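Local structure of NS3-like protein (Alongshan virus, 6M40) at residues V114-H119 with I146-T151. The protein is the helicase domain of a flavivirus-like NS3 protein, which probably couples the hydrolysis of ATP or other ribonucleoside triphosphates to the unwinding of RNA. Numbering follows the deposited sequence.
Sequences VLDETH and IEMTAT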
loop_
_atom_site.group_PDB
_atom_site.type_symbol
_atom_site.label_atom_id
_atom_site.label_comp_id
_atom_site.label_asym_id
_atom_site.label_seq_id
_atom_site.Cartn_x
_atom_site.Cartn_y
_atom_site.Cartn_z
ATOM N N VAL A 114 -3.088 -5.274 -15.835
ATOM C CA VAL A 114 -3.787 -4.064 -15.403
ATOM C C VAL A 114 -3.550 -3.936 -13.905
ATOM O O VAL A 114 -3.993 -4.795 -13.133
ATOM C CB VAL A 114 -5.303 -4.108 -15.697
ATOM C CG1 VAL A 114 -6.018 -3.021 -14.917
ATOM C CG2 VAL A 114 -5.586 -3.958 -17.193
ATOM N N LEU A 115 -2.868 -2.876 -13.492
ATOM C CA LEU A 115 -2.508 -2.680 -12.097
ATOM C C LEU A 115 -3.221 -1.461 -11.537
ATOM O O LEU A 115 -3.208 -0.391 -12.149
ATOM C CB LEU A 115 -0.999 -2.509 -11.945
ATOM C CG LEU A 115 -0.112 -3.753 -12.020
ATOM C CD1 LEU A 115 -0.207 -4.462 -13.350
ATOM C CD2 LEU A 115 1.313 -3.309 -11.740
ATOM N N ASP A 116 -3.834 -1.631 -10.375
ATOM C CA ASP A 116 -4.614 -0.593 -9.722
ATOM C C ASP A 116 -3.943 -0.217 -8.413
ATOM O O ASP A 116 -3.466 -1.085 -7.676
ATOM C CB ASP A 116 -6.053 -1.070 -9.463
ATOM C CG ASP A 116 -6.930 -0.010 -8.823
ATOM O OD1 ASP A 116 -6.593 1.182 -8.891
ATOM O OD2 ASP A 116 -7.966 -0.387 -8.239
ATOM N N GLU A 117 -3.903 1.082 -8.131
ATOM C CA GLU A 117 -3.268 1.595 -6.917
ATOM C C GLU A 117 -1.760 1.358 -6.944
ATOM O O GLU A 117 -1.155 0.954 -5.947
ATOM C CB GLU A 117 -3.884 0.971 -5.668
ATOM C CG GLU A 117 -5.376 1.196 -5.518
ATOM C CD GLU A 117 -5.711 2.596 -5.048
ATOM O OE1 GLU A 117 -5.254 2.984 -3.957
ATOM O OE2 GLU A 117 -6.430 3.312 -5.770
ATOM N N THR A 118 -1.146 1.595 -8.100
ATOM C CA THR A 118 0.293 1.400 -8.230
ATOM C C THR A 118 1.082 2.238 -7.232
ATOM O O THR A 118 2.290 2.012 -7.068
ATOM C CB THR A 118 0.735 1.737 -9.651
ATOM O OG1 THR A 118 -0.400 1.722 -10.523
ATOM C CG2 THR A 118 1.741 0.721 -10.143
ATOM N N HIS A 119 0.422 3.177 -6.550
ATOM C CA HIS A 119 1.051 4.146 -5.665
ATOM C C HIS A 119 1.152 3.656 -4.221
ATOM O O HIS A 119 1.374 4.469 -3.311
ATOM C CB HIS A 119 0.257 5.453 -5.694
ATOM C CG HIS A 119 -1.194 5.267 -5.369
ATOM N ND1 HIS A 119 -2.196 5.486 -6.287
ATOM C CD2 HIS A 119 -1.807 4.836 -4.240
ATOM C CE1 HIS A 119 -3.364 5.227 -5.729
ATOM N NE2 HIS A 119 -3.155 4.828 -4.488
ATOM N N ILE A 146 -1.554 -1.412 -18.182
ATOM C CA ILE A 146 -2.319 -0.225 -17.845
ATOM C C ILE A 146 -2.120 0.037 -16.358
ATOM O O ILE A 146 -2.623 -0.717 -15.514
ATOM C CB ILE A 146 -3.805 -0.369 -18.189
ATOM C CG1 ILE A 146 -3.973 -0.469 -19.708
ATOM C CG2 ILE A 146 -4.593 0.822 -17.652
ATOM C CD1 ILE A 146 -5.391 -0.636 -20.165
ATOM N N GLU A 147 -1.394 1.101 -16.041
ATOM C CA GLU A 147 -1.228 1.566 -14.676
ATOM C C GLU A 147 -2.279 2.618 -14.353
ATOM O O GLU A 147 -2.570 3.494 -15.173
ATOM C CB GLU A 147 0.156 2.184 -14.480
ATOM C CG GLU A 147 1.243 1.245 -14.055
ATOM C CD GLU A 147 2.501 1.992 -13.691
ATOM O OE1 GLU A 147 2.400 3.159 -13.259
ATOM O OE2 GLU A 147 3.591 1.420 -13.850
HETATM N N MSE A 148 -2.826 2.546 -13.145
HETATM C CA MSE A 148 -3.781 3.550 -12.699
HETATM C C MSE A 148 -3.559 3.860 -11.226
HETATM O O MSE A 148 -3.530 2.978 -10.380
HETATM C CB MSE A 148 -5.228 3.107 -12.950
HETATM C CG MSE A 148 -5.461 1.602 -12.893
HETATM SE SE MSE A 148 -7.319 1.173 -13.357
HETATM C CE MSE A 148 -8.174 1.718 -11.675
ATOM N N THR A 149 -3.389 5.150 -10.945
ATOM C CA THR A 149 -3.018 5.626 -9.623
ATOM C C THR A 149 -3.656 6.983 -9.370
ATOM O O THR A 149 -4.117 7.661 -10.291
ATOM C CB THR A 149 -1.501 5.784 -9.476
ATOM O OG1 THR A 149 -1.026 6.604 -10.551
ATOM C CG2 THR A 149 -0.810 4.456 -9.488
ATOM N N ALA A 150 -3.624 7.399 -8.105
ATOM C CA ALA A 150 -4.010 8.747 -7.706
ATOM C C ALA A 150 -2.799 9.653 -7.495
ATOM O O ALA A 150 -2.833 10.543 -6.640
ATOM C CB ALA A 150 -4.862 8.693 -6.439
ATOM N N THR A 151 -1.729 9.443 -8.259
ATOM C CA THR A 151 -0.509 10.243 -8.144
ATOM C C THR A 151 0.267 10.231 -9.456
ATOM O O THR A 151 1.437 10.601 -9.504
ATOM C CB THR A 151 0.416 9.728 -7.032
ATOM O OG1 THR A 151 0.774 8.369 -7.307
ATOM C CG2 THR A 151 -0.258 9.818 -5.671
#
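Leu115 N donates to Ile146 O over 3.0 Å, beginning a parallel ladder that continues from Met148 N to Leu115 O and from Glu117 N to Met148 O. The strands 114-116 and 146-149 run only 9° from parallel, deep in the six-stranded sheet. Beta-branched Val114 and Ile146 suit the inner strands: they lie side by side on one face, CG2 of Val114 4.1 Å from CB of Ile146, beneath helix 31-42. On that face Met148, present as selenomethionine, is flexible enough to bend (chi3 -76°), bringing CE beside the carboxylate of Asp116, an acid suited to its salt bridge from OD1 to Lys31. On the other face the extended side chain of Glu147 crosses the methyl of Thr118 at about a right angle, while OE2 of Glu147 is hydrogen-bonded to His133. Beyond the ladder, the flat His119 ring can lie edge-on to the turning chain, ND1 3.3 Å from Thr149 CB, while a weak hydrogen bond from NE2 to Glu117 OE1 may help to orient it. The contact between the two segments thins at Thr151, which is partly exposed; the chain just beyond is not modelled. Asp-Glu-Thr-His is the DExH form of the Walker B motif (motif II) and Thr-Ala-Thr is motif III, here brought together at the strand ends of a beta-alpha-beta unit, as in superfamily 2 helicases, with Lys31 of the P-loop alongside.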